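Local coordinates for protein delta-aminolevulinic acid dehydratase (Toxoplasma gondii ME49, PDB 3OBK) that catalyses, as a porphobilinogen synthase, the condensation of two 5-aminolevulinic acid molecules into porphobilinogen, an early step of tetrapyrrole biosynthesis, at residues Pro43-Phe51 / Asp327-Ala338; Ile207-Ala215 / Ala249-Ala257. All coordinates share one frame; numbering follows the deposited sequence.

Interaction 1 (Pro43-Phe51 / Asp327-Ala338); sequences PSSLIYPLF and DAVATYYAKEAA. With PBG (3-[5-(aminomethyl)-4-(carboxymethyl)-1H-pyrrol-3-yl]propanoic acid), chain L.
CB of Lys335 lies over one face of the Tyr48 ring, a CH-pi contact with CB 4.0 Å from the ring centroid, while the opposite face carries Leu50 CD2 from its own strand. The edge of the same ring meets Tyr332 O, 3.6 Å from Tyr48 CE1, and Thr331 O. With CG anti to the backbone N (chi1 -172°), the Tyr48 ring swings over to the first turn of helix 334-346, and its OH and Lys335 NZ both turn to Glu78. Pro49 CG sits over one face of Tyr332, whose OH donates to porphobilinogen O3A at 2.6 Å, the acceptor lying in the ring plane. The Phe51 ring is nearly parallel to that of Tyr332 but slid aside, so the two barely overlap. Strands 46-53 and 328-331 run parallel, the first and last of the TIM barrel, and so close it. Val329 N donates to Ser45 O, Ile47 N to Val329 O at 2.9 Å and a nearly straight 171°, and Thr331 N to Ile47 O. Thr331 OG1 accepts from Tyr333 N in an ST turn where the chain passes into the helix, and Ala334 CB then packs on Tyr48 CB at 3.8 Å.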
loop_
_atom_site.group_PDB
_atom_site.type_symbol
_atom_site.label_atom_id
_atom_site.label_comp_id
_atom_site.label_asym_id
_atom_site.label_seq_id
_atom_site.Cartn_x
_atom_site.Cartn_y
_atom_site.Cartn_z
ATOM N N PRO A 43 16.496 -15.580 26.393
ATOM C CA PRO A 43 16.370 -17.015 26.498
ATOM C C PRO A 43 14.936 -17.543 26.336
ATOM O O PRO A 43 14.734 -18.584 25.733
ATOM C CB PRO A 43 16.860 -17.307 27.924
ATOM C CG PRO A 43 17.802 -16.182 28.260
ATOM C CD PRO A 43 17.236 -14.989 27.527
ATOM N N SER A 44 13.947 -16.841 26.888
ATOM C CA SER A 44 12.568 -17.315 26.829
ATOM C C SER A 44 11.910 -17.161 25.432
ATOM O O SER A 44 10.720 -17.505 25.268
ATOM C CB SER A 44 11.719 -16.624 27.887
ATOM O OG SER A 44 11.444 -15.294 27.544
ATOM N N SER A 45 12.681 -16.650 24.457
ATOM C CA SER A 45 12.290 -16.676 23.064
ATOM C C SER A 45 12.898 -17.900 22.357
ATOM O O SER A 45 12.649 -18.113 21.173
ATOM C CB SER A 45 12.702 -15.375 22.344
ATOM O OG SER A 45 12.018 -14.215 22.871
ATOM N N LEU A 46 13.652 -18.729 23.066
ATOM C CA LEU A 46 14.251 -19.917 22.455
ATOM C C LEU A 46 13.480 -21.195 22.832
ATOM O O LEU A 46 13.042 -21.358 23.973
ATOM C CB LEU A 46 15.719 -20.056 22.872
ATOM C CG LEU A 46 16.609 -18.812 22.687
ATOM C CD1 LEU A 46 18.049 -19.053 23.140
ATOM C CD2 LEU A 46 16.556 -18.250 21.213
ATOM N N ILE A 47 13.318 -22.076 21.843
ATOM C CA ILE A 47 12.725 -23.384 22.001
ATOM C C ILE A 47 13.846 -24.416 21.845
ATOM O O ILE A 47 14.609 -24.377 20.868
ATOM C CB ILE A 47 11.649 -23.637 20.918
ATOM C CG1 ILE A 47 10.596 -22.529 20.909
ATOM C CG2 ILE A 47 10.975 -24.904 21.157
ATOM C CD1 ILE A 47 9.645 -22.599 19.762
ATOM N N TYR A 48 13.941 -25.350 22.784
ATOM C CA TYR A 48 15.030 -26.317 22.784
ATOM C C TYR A 48 14.509 -27.685 22.351
ATOM O O TYR A 48 13.661 -28.272 23.031
ATOM C CB TYR A 48 15.620 -26.396 24.203
ATOM C CG TYR A 48 16.891 -27.209 24.381
ATOM C CD1 TYR A 48 17.794 -27.361 23.347
ATOM C CD2 TYR A 48 17.211 -27.776 25.611
ATOM C CE1 TYR A 48 18.964 -28.075 23.511
ATOM C CE2 TYR A 48 18.408 -28.492 25.798
ATOM C CZ TYR A 48 19.274 -28.633 24.725
ATOM O OH TYR A 48 20.438 -29.344 24.806
ATOM N N PRO A 49 14.999 -28.203 21.219
ATOM C CA PRO A 49 14.474 -29.477 20.762
ATOM C C PRO A 49 15.338 -30.667 21.174
ATOM O O PRO A 49 16.550 -30.639 20.972
ATOM C CB PRO A 49 14.441 -29.324 19.224
ATOM C CG PRO A 49 14.999 -27.972 18.911
ATOM C CD PRO A 49 15.779 -27.573 20.152
ATOM N N LEU A 50 14.696 -31.688 21.744
ATOM C CA LEU A 50 15.405 -32.842 22.291
ATOM C C LEU A 50 14.872 -34.162 21.748
ATOM O O LEU A 50 13.733 -34.253 21.261
ATOM C CB LEU A 50 15.309 -32.864 23.812
ATOM C CG LEU A 50 15.875 -31.630 24.531
ATOM C CD1 LEU A 50 15.389 -31.579 25.954
ATOM C CD2 LEU A 50 17.421 -31.625 24.433
ATOM N N PHE A 51 15.740 -35.167 21.833
ATOM C CA PHE A 51 15.460 -36.495 21.360
ATOM C C PHE A 51 15.495 -37.438 22.523
ATOM O O PHE A 51 16.452 -37.411 23.319
ATOM C CB PHE A 51 16.538 -36.933 20.380
ATOM C CG PHE A 51 16.636 -36.066 19.186
ATOM C CD1 PHE A 51 15.747 -36.221 18.131
ATOM C CD2 PHE A 51 17.586 -35.066 19.121
ATOM C CE1 PHE A 51 15.837 -35.393 17.022
ATOM C CE2 PHE A 51 17.672 -34.252 18.021
ATOM C CZ PHE A 51 16.803 -34.406 16.976
ATOM N N ASP A 327 9.386 -14.402 16.417
ATOM C CA ASP A 327 9.104 -14.233 17.808
ATOM C C ASP A 327 9.860 -15.280 18.616
ATOM O O ASP A 327 10.464 -14.955 19.627
ATOM C CB ASP A 327 7.613 -14.322 18.038
ATOM C CG ASP A 327 6.877 -13.224 17.328
ATOM O OD1 ASP A 327 7.131 -12.044 17.652
ATOM O OD2 ASP A 327 6.070 -13.543 16.435
ATOM N N ALA A 328 9.854 -16.522 18.168
ATOM C CA ALA A 328 10.576 -17.598 18.880
ATOM C C ALA A 328 11.420 -18.314 17.865
ATOM O O ALA A 328 11.058 -18.335 16.688
ATOM C CB ALA A 328 9.607 -18.567 19.517
ATOM N N VAL A 329 12.521 -18.918 18.310
ATOM C CA VAL A 329 13.386 -19.712 17.437
ATOM C C VAL A 329 13.589 -21.087 18.062
ATOM O O VAL A 329 13.963 -21.174 19.208
ATOM C CB VAL A 329 14.757 -19.021 17.312
ATOM C CG1 VAL A 329 15.675 -19.779 16.388
ATOM C CG2 VAL A 329 14.563 -17.551 16.825
ATOM N N ALA A 330 13.311 -22.160 17.326
ATOM C CA ALA A 330 13.627 -23.508 17.788
ATOM C C ALA A 330 15.089 -23.765 17.407
ATOM O O ALA A 330 15.444 -23.655 16.236
ATOM C CB ALA A 330 12.703 -24.536 17.156
ATOM N N THR A 331 15.956 -24.068 18.369
ATOM C CA THR A 331 17.364 -24.264 18.014
ATOM C C THR A 331 18.058 -25.215 18.943
ATOM O O THR A 331 17.870 -25.121 20.131
ATOM C CB THR A 331 18.153 -22.911 17.955
ATOM O OG1 THR A 331 19.552 -23.165 17.761
ATOM C CG2 THR A 331 17.941 -22.106 19.218
ATOM N N TYR A 332 18.887 -26.113 18.397
ATOM C CA TYR A 332 19.645 -27.069 19.210
ATOM C C TYR A 332 20.718 -26.344 20.036
ATOM O O TYR A 332 21.251 -26.912 20.996
ATOM C CB TYR A 332 20.222 -28.200 18.338
ATOM C CG TYR A 332 19.136 -28.936 17.594
ATOM C CD1 TYR A 332 18.338 -29.860 18.231
ATOM C CD2 TYR A 332 18.867 -28.653 16.262
ATOM C CE1 TYR A 332 17.345 -30.508 17.566
ATOM C CE2 TYR A 332 17.872 -29.291 15.575
ATOM C CZ TYR A 332 17.093 -30.227 16.227
ATOM O OH TYR A 332 16.068 -30.867 15.543
ATOM N N TYR A 333 20.997 -25.083 19.708
ATOM C CA TYR A 333 21.867 -24.230 20.555
ATOM C C TYR A 333 21.136 -23.477 21.685
ATOM O O TYR A 333 21.721 -22.625 22.332
ATOM C CB TYR A 333 22.595 -23.187 19.690
ATOM C CG TYR A 333 23.875 -23.665 19.088
ATOM C CD1 TYR A 333 25.002 -23.891 19.870
ATOM C CD2 TYR A 333 23.983 -23.862 17.737
ATOM C CE1 TYR A 333 26.198 -24.319 19.292
ATOM C CE2 TYR A 333 25.173 -24.303 17.154
ATOM C CZ TYR A 333 26.267 -24.522 17.922
ATOM O OH TYR A 333 27.423 -24.950 17.301
ATOM N N ALA A 334 19.871 -23.793 21.940
ATOM C CA ALA A 334 19.070 -22.994 22.868
ATOM C C ALA A 334 19.686 -23.001 24.241
ATOM O O ALA A 334 19.925 -21.949 24.819
ATOM C CB ALA A 334 17.670 -23.500 22.931
ATOM N N LYS A 335 19.991 -24.188 24.754
ATOM C CA LYS A 335 20.590 -24.263 26.083
ATOM C C LYS A 335 21.915 -23.528 26.107
ATOM O O LYS A 335 22.233 -22.790 27.044
ATOM C CB LYS A 335 20.786 -25.708 26.524
ATOM C CG LYS A 335 21.369 -25.832 27.933
ATOM C CD LYS A 335 21.658 -27.267 28.336
ATOM C CE LYS A 335 23.040 -27.783 27.859
ATOM N NZ LYS A 335 23.230 -29.271 28.020
ATOM N N GLU A 336 22.702 -23.721 25.072
ATOM C CA GLU A 336 24.028 -23.162 25.104
ATOM C C GLU A 336 23.967 -21.651 25.035
ATOM O O GLU A 336 24.725 -20.970 25.714
ATOM C CB GLU A 336 24.854 -23.706 23.967
ATOM C CG GLU A 336 26.339 -23.640 24.266
ATOM C CD GLU A 336 26.834 -24.923 24.852
ATOM O OE1 GLU A 336 26.933 -25.899 24.075
ATOM O OE2 GLU A 336 27.105 -24.945 26.056
ATOM N N ALA A 337 23.029 -21.118 24.255
ATOM C CA ALA A 337 22.900 -19.659 24.149
ATOM C C ALA A 337 22.479 -19.042 25.491
ATOM O O ALA A 337 23.050 -18.015 25.956
ATOM C CB ALA A 337 21.915 -19.263 23.028
ATOM N N ALA A 338 21.485 -19.670 26.113
ATOM C CA ALA A 338 20.956 -19.160 27.370
ATOM C C ALA A 338 22.080 -19.176 28.407
ATOM O O ALA A 338 22.234 -18.244 29.205
ATOM C CB ALA A 338 19.732 -19.973 27.830
HETATM C CHA PBG L . 9.300 -34.717 10.821
HETATM C C1A PBG L . 10.332 -33.711 11.215
HETATM C C2A PBG L . 11.529 -33.454 10.554
HETATM C C3A PBG L . 12.151 -32.449 11.272
HETATM C C4A PBG L . 11.285 -32.068 12.281
HETATM N NA PBG L . 10.206 -32.863 12.245
HETATM C C5A PBG L . 12.156 -34.211 9.408
HETATM C C6A PBG L . 11.498 -34.104 8.101
HETATM O O1A PBG L . 10.300 -33.716 8.100
HETATM O O2A PBG L . 12.096 -34.474 7.065
HETATM C C7A PBG L . 13.496 -31.901 10.990
HETATM C C8A PBG L . 14.108 -31.050 12.039
HETATM C C9A PBG L . 15.543 -30.742 11.931
HETATM O O3A PBG L . 16.129 -30.418 12.959
HETATM O O4A PBG L . 16.241 -31.057 10.955
HETATM N N1 PBG L . 8.020 -34.244 10.405
#

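Interaction 2 (Ile207-Ala215 / Ala249-Ala257); sequences ILAYSCKYA and AEREAEADA. With MG (magnesium ion), chain I; PBG (3-[5-(aminomethyl)-4-(carboxymethyl)-1H-pyrrol-3-yl]propanoic acid), chain L.
Glu252 leaves its helix toward Ser211, its CB 3.3 Å from the Ser211 carbonyl O and its CG still beside that oxygen. A bend at chi2 (-85°) then swings the carboxylate to the magnesium ion, which OE1 binds at 1.9 Å; five waters complete six ligands. The other oxygen, OE2, forms a salt bridge with Arg27 of a neighbouring subunit, so one carboxylate joins metal and subunit interface. Asp256, one helical turn further on, stays in the second shell: its OD2 accepts a hydrogen bond from Ser211 OG at 2.7 Å through the anti lone pair, and another from a magnesium-bound water at 2.6 Å. Two donors thus grip OD2, which probably favours the ionised carboxylate. The pairing is that of barrel strand and outer helix: the axes of strand 207-211 and helix 249-257 approach to 8.4 Å at 157°, nearly antiparallel, as in the beta-alpha units of a TIM barrel. Toward the start of the helix, Cys212 SG rests against Ala249 CB at 3.6 Å, and Tyr214 OH reaches the same methyl while hydrogen-bonded to Asn245 O. Lys213 extends instead into the product pocket, where NZ donates to porphobilinogen O1A at 2.8 Å, close to Lys267 NZ.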
loop_
_atom_site.group_PDB
_atom_site.type_symbol
_atom_site.label_atom_id
_atom_site.label_comp_id
_atom_site.label_asym_id
_atom_site.label_seq_id
_atom_site.Cartn_x
_atom_site.Cartn_y
_atom_site.Cartn_z
ATOM N N ILE A 207 -1.810 -25.113 18.694
ATOM C CA ILE A 207 -1.299 -25.690 17.468
ATOM C C ILE A 207 -0.224 -24.747 16.930
ATOM O O ILE A 207 -0.509 -23.622 16.575
ATOM C CB ILE A 207 -2.405 -25.871 16.432
ATOM C CG1 ILE A 207 -3.394 -26.944 16.889
ATOM C CG2 ILE A 207 -1.830 -26.267 15.058
ATOM C CD1 ILE A 207 -4.687 -27.003 16.069
ATOM N N LEU A 208 1.016 -25.217 16.916
ATOM C CA LEU A 208 2.095 -24.534 16.215
ATOM C C LEU A 208 2.163 -25.121 14.791
ATOM O O LEU A 208 2.629 -26.255 14.579
ATOM C CB LEU A 208 3.397 -24.702 16.981
ATOM C CG LEU A 208 4.794 -24.304 16.451
ATOM C CD1 LEU A 208 4.817 -23.122 15.511
ATOM C CD2 LEU A 208 5.723 -24.084 17.671
ATOM N N ALA A 209 1.643 -24.371 13.823
ATOM C CA ALA A 209 1.492 -24.908 12.467
ATOM C C ALA A 209 2.782 -24.691 11.721
ATOM O O ALA A 209 3.279 -23.571 11.652
ATOM C CB ALA A 209 0.312 -24.231 11.742
ATOM N N TYR A 210 3.355 -25.754 11.180
ATOM C CA TYR A 210 4.452 -25.609 10.224
ATOM C C TYR A 210 3.799 -25.252 8.897
ATOM O O TYR A 210 3.353 -26.134 8.211
ATOM C CB TYR A 210 5.228 -26.898 10.081
ATOM C CG TYR A 210 6.125 -27.276 11.216
ATOM C CD1 TYR A 210 5.625 -27.807 12.370
ATOM C CD2 TYR A 210 7.497 -27.180 11.095
ATOM C CE1 TYR A 210 6.476 -28.203 13.421
ATOM C CE2 TYR A 210 8.354 -27.563 12.128
ATOM C CZ TYR A 210 7.842 -28.076 13.296
ATOM O OH TYR A 210 8.706 -28.478 14.323
ATOM N N SER A 211 3.698 -23.959 8.567
ATOM C CA SER A 211 3.035 -23.532 7.319
ATOM C C SER A 211 3.937 -23.613 6.139
ATOM O O SER A 211 3.531 -24.121 5.109
ATOM C CB SER A 211 2.573 -22.084 7.374
ATOM O OG SER A 211 1.768 -21.898 8.481
ATOM N N CYS A 212 5.138 -23.067 6.287
ATOM C CA CYS A 212 6.091 -22.979 5.201
ATOM C C CYS A 212 7.309 -23.842 5.531
ATOM O O CYS A 212 8.310 -23.367 6.034
ATOM C CB CYS A 212 6.476 -21.513 4.979
ATOM S SG CYS A 212 5.039 -20.395 5.030
ATOM N N LYS A 213 7.167 -25.138 5.293
ATOM C CA LYS A 213 8.203 -26.121 5.560
ATOM C C LYS A 213 8.673 -26.640 4.215
ATOM O O LYS A 213 7.874 -27.164 3.449
ATOM C CB LYS A 213 7.668 -27.273 6.386
ATOM C CG LYS A 213 8.661 -28.390 6.495
ATOM C CD LYS A 213 8.222 -29.411 7.512
ATOM C CE LYS A 213 9.291 -30.433 7.719
ATOM N NZ LYS A 213 8.927 -31.326 8.789
ATOM N N TYR A 214 9.962 -26.489 3.936
ATOM C CA TYR A 214 10.470 -26.747 2.601
ATOM C C TYR A 214 11.053 -28.155 2.446
ATOM O O TYR A 214 11.505 -28.755 3.401
ATOM C CB TYR A 214 11.472 -25.657 2.224
ATOM C CG TYR A 214 10.783 -24.335 1.931
ATOM C CD1 TYR A 214 10.406 -23.472 2.944
ATOM C CD2 TYR A 214 10.461 -23.981 0.631
ATOM C CE1 TYR A 214 9.742 -22.258 2.661
ATOM C CE2 TYR A 214 9.822 -22.790 0.337
ATOM C CZ TYR A 214 9.459 -21.936 1.358
ATOM O OH TYR A 214 8.824 -20.773 1.035
ATOM N N ALA A 215 10.983 -28.691 1.235
ATOM C CA ALA A 215 11.563 -30.004 0.911
ATOM C C ALA A 215 13.063 -29.905 0.932
ATOM O O ALA A 215 13.705 -29.966 -0.085
ATOM C CB ALA A 215 11.065 -30.496 -0.471
ATOM N N ALA A 249 4.384 -19.653 -0.160
ATOM C CA ALA A 249 4.427 -19.545 1.316
ATOM C C ALA A 249 3.219 -18.777 1.853
ATOM O O ALA A 249 2.700 -19.113 2.881
ATOM C CB ALA A 249 5.715 -18.908 1.796
ATOM N N GLU A 250 2.770 -17.774 1.119
ATOM C CA GLU A 250 1.623 -16.957 1.516
ATOM C C GLU A 250 0.312 -17.721 1.368
ATOM O O GLU A 250 -0.614 -17.574 2.158
ATOM C CB GLU A 250 1.580 -15.676 0.676
ATOM C CG GLU A 250 2.876 -14.845 0.811
ATOM C CD GLU A 250 2.889 -13.601 -0.107
ATOM O OE1 GLU A 250 3.883 -13.457 -0.888
ATOM O OE2 GLU A 250 1.900 -12.798 -0.042
ATOM N N ARG A 251 0.228 -18.550 0.350
ATOM C CA ARG A 251 -0.911 -19.415 0.227
ATOM C C ARG A 251 -0.997 -20.298 1.495
ATOM O O ARG A 251 -2.033 -20.393 2.128
ATOM C CB ARG A 251 -0.769 -20.254 -1.036
ATOM C CG ARG A 251 -2.052 -20.751 -1.588
ATOM C CD ARG A 251 -1.850 -21.728 -2.754
ATOM N NE ARG A 251 -3.071 -22.507 -2.920
ATOM C CZ ARG A 251 -3.215 -23.550 -3.724
ATOM N NH1 ARG A 251 -2.208 -23.944 -4.474
ATOM N NH2 ARG A 251 -4.393 -24.185 -3.787
ATOM N N GLU A 252 0.118 -20.891 1.898
ATOM C CA GLU A 252 0.083 -21.784 3.051
ATOM C C GLU A 252 -0.198 -21.024 4.346
ATOM O O GLU A 252 -1.014 -21.464 5.175
ATOM C CB GLU A 252 1.373 -22.598 3.137
ATOM C CG GLU A 252 1.518 -23.651 1.976
ATOM C CD GLU A 252 0.808 -24.980 2.268
ATOM O OE1 GLU A 252 0.397 -25.220 3.424
ATOM O OE2 GLU A 252 0.669 -25.815 1.346
ATOM N N ALA A 253 0.464 -19.881 4.529
ATOM C CA ALA A 253 0.349 -19.162 5.775
ATOM C C ALA A 253 -1.088 -18.653 5.942
ATOM O O ALA A 253 -1.692 -18.850 6.973
ATOM C CB ALA A 253 1.376 -18.053 5.849
ATOM N N GLU A 254 -1.671 -18.058 4.912
ATOM C CA GLU A 254 -3.046 -17.525 5.025
ATOM C C GLU A 254 -4.035 -18.640 5.381
ATOM O O GLU A 254 -4.951 -18.440 6.181
ATOM C CB GLU A 254 -3.494 -16.794 3.743
ATOM N N ALA A 255 -3.855 -19.816 4.800
ATOM C CA ALA A 255 -4.763 -20.924 5.073
ATOM C C ALA A 255 -4.639 -21.490 6.507
ATOM O O ALA A 255 -5.627 -21.901 7.083
ATOM C CB ALA A 255 -4.569 -22.038 4.018
ATOM N N ASP A 256 -3.438 -21.530 7.078
ATOM C CA ASP A 256 -3.300 -22.058 8.415
ATOM C C ASP A 256 -3.842 -21.072 9.408
ATOM O O ASP A 256 -4.408 -21.475 10.416
ATOM C CB ASP A 256 -1.852 -22.403 8.747
ATOM C CG ASP A 256 -1.333 -23.618 7.972
ATOM O OD1 ASP A 256 -2.106 -24.510 7.480
ATOM O OD2 ASP A 256 -0.116 -23.665 7.881
ATOM N N ALA A 257 -3.697 -19.784 9.115
ATOM C CA ALA A 257 -4.320 -18.745 9.929
ATOM C C ALA A 257 -5.821 -18.937 10.009
ATOM O O ALA A 257 -6.404 -18.939 11.102
ATOM C CB ALA A 257 -4.026 -17.393 9.377
HETATM MG MG MG I . -0.843 -26.267 4.372
HETATM C CHA PBG L . 9.300 -34.717 10.821
HETATM C C1A PBG L . 10.332 -33.711 11.215
HETATM C C2A PBG L . 11.529 -33.454 10.554
HETATM C C3A PBG L . 12.151 -32.449 11.272
HETATM C C4A PBG L . 11.285 -32.068 12.281
HETATM N NA PBG L . 10.206 -32.863 12.245
HETATM C C5A PBG L . 12.156 -34.211 9.408
HETATM C C6A PBG L . 11.498 -34.104 8.101
HETATM O O1A PBG L . 10.300 -33.716 8.100
HETATM O O2A PBG L . 12.096 -34.474 7.065
HETATM C C7A PBG L . 13.496 -31.901 10.990
HETATM C C8A PBG L . 14.108 -31.050 12.039
HETATM C C9A PBG L . 15.543 -30.742 11.931
HETATM O O3A PBG L . 16.129 -30.418 12.959
HETATM O O4A PBG L . 16.241 -31.057 10.955
HETATM N N1 PBG L . 8.020 -34.244 10.405
HETATM O O HOH W 1 0.569 -25.497 6.119
HETATM O O HOH W 2 0.636 -27.723 4.181
HETATM O O HOH W 3 -1.408 -27.214 2.475
HETATM O O HOH W 4 -2.134 -24.726 5.154
HETATM O O HOH W 5 -1.756 -27.751 5.384
#

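Both contacts belong to one TIM barrel and reach the same curled sheet, with centres about 21 Å apart and nearest atoms about 5 Å apart, not touching. Along the chain, interaction 2 is nested within the long loop that interaction 1 closes: strand 46-53 comes first, then strand 206-213 and helix 247-258, and finally strand 328-331 with helix 334-346. Strands 263-267 and 287-291 link 206-213 to 328-331 across the sheet. Porphobilinogen bridges the two sites, held at its propionate by interaction 1 and at its acetate by interaction 2. Residues far apart in sequence thereby share one product pocket, while the magnesium site of interaction 2 faces another subunit of the octamer.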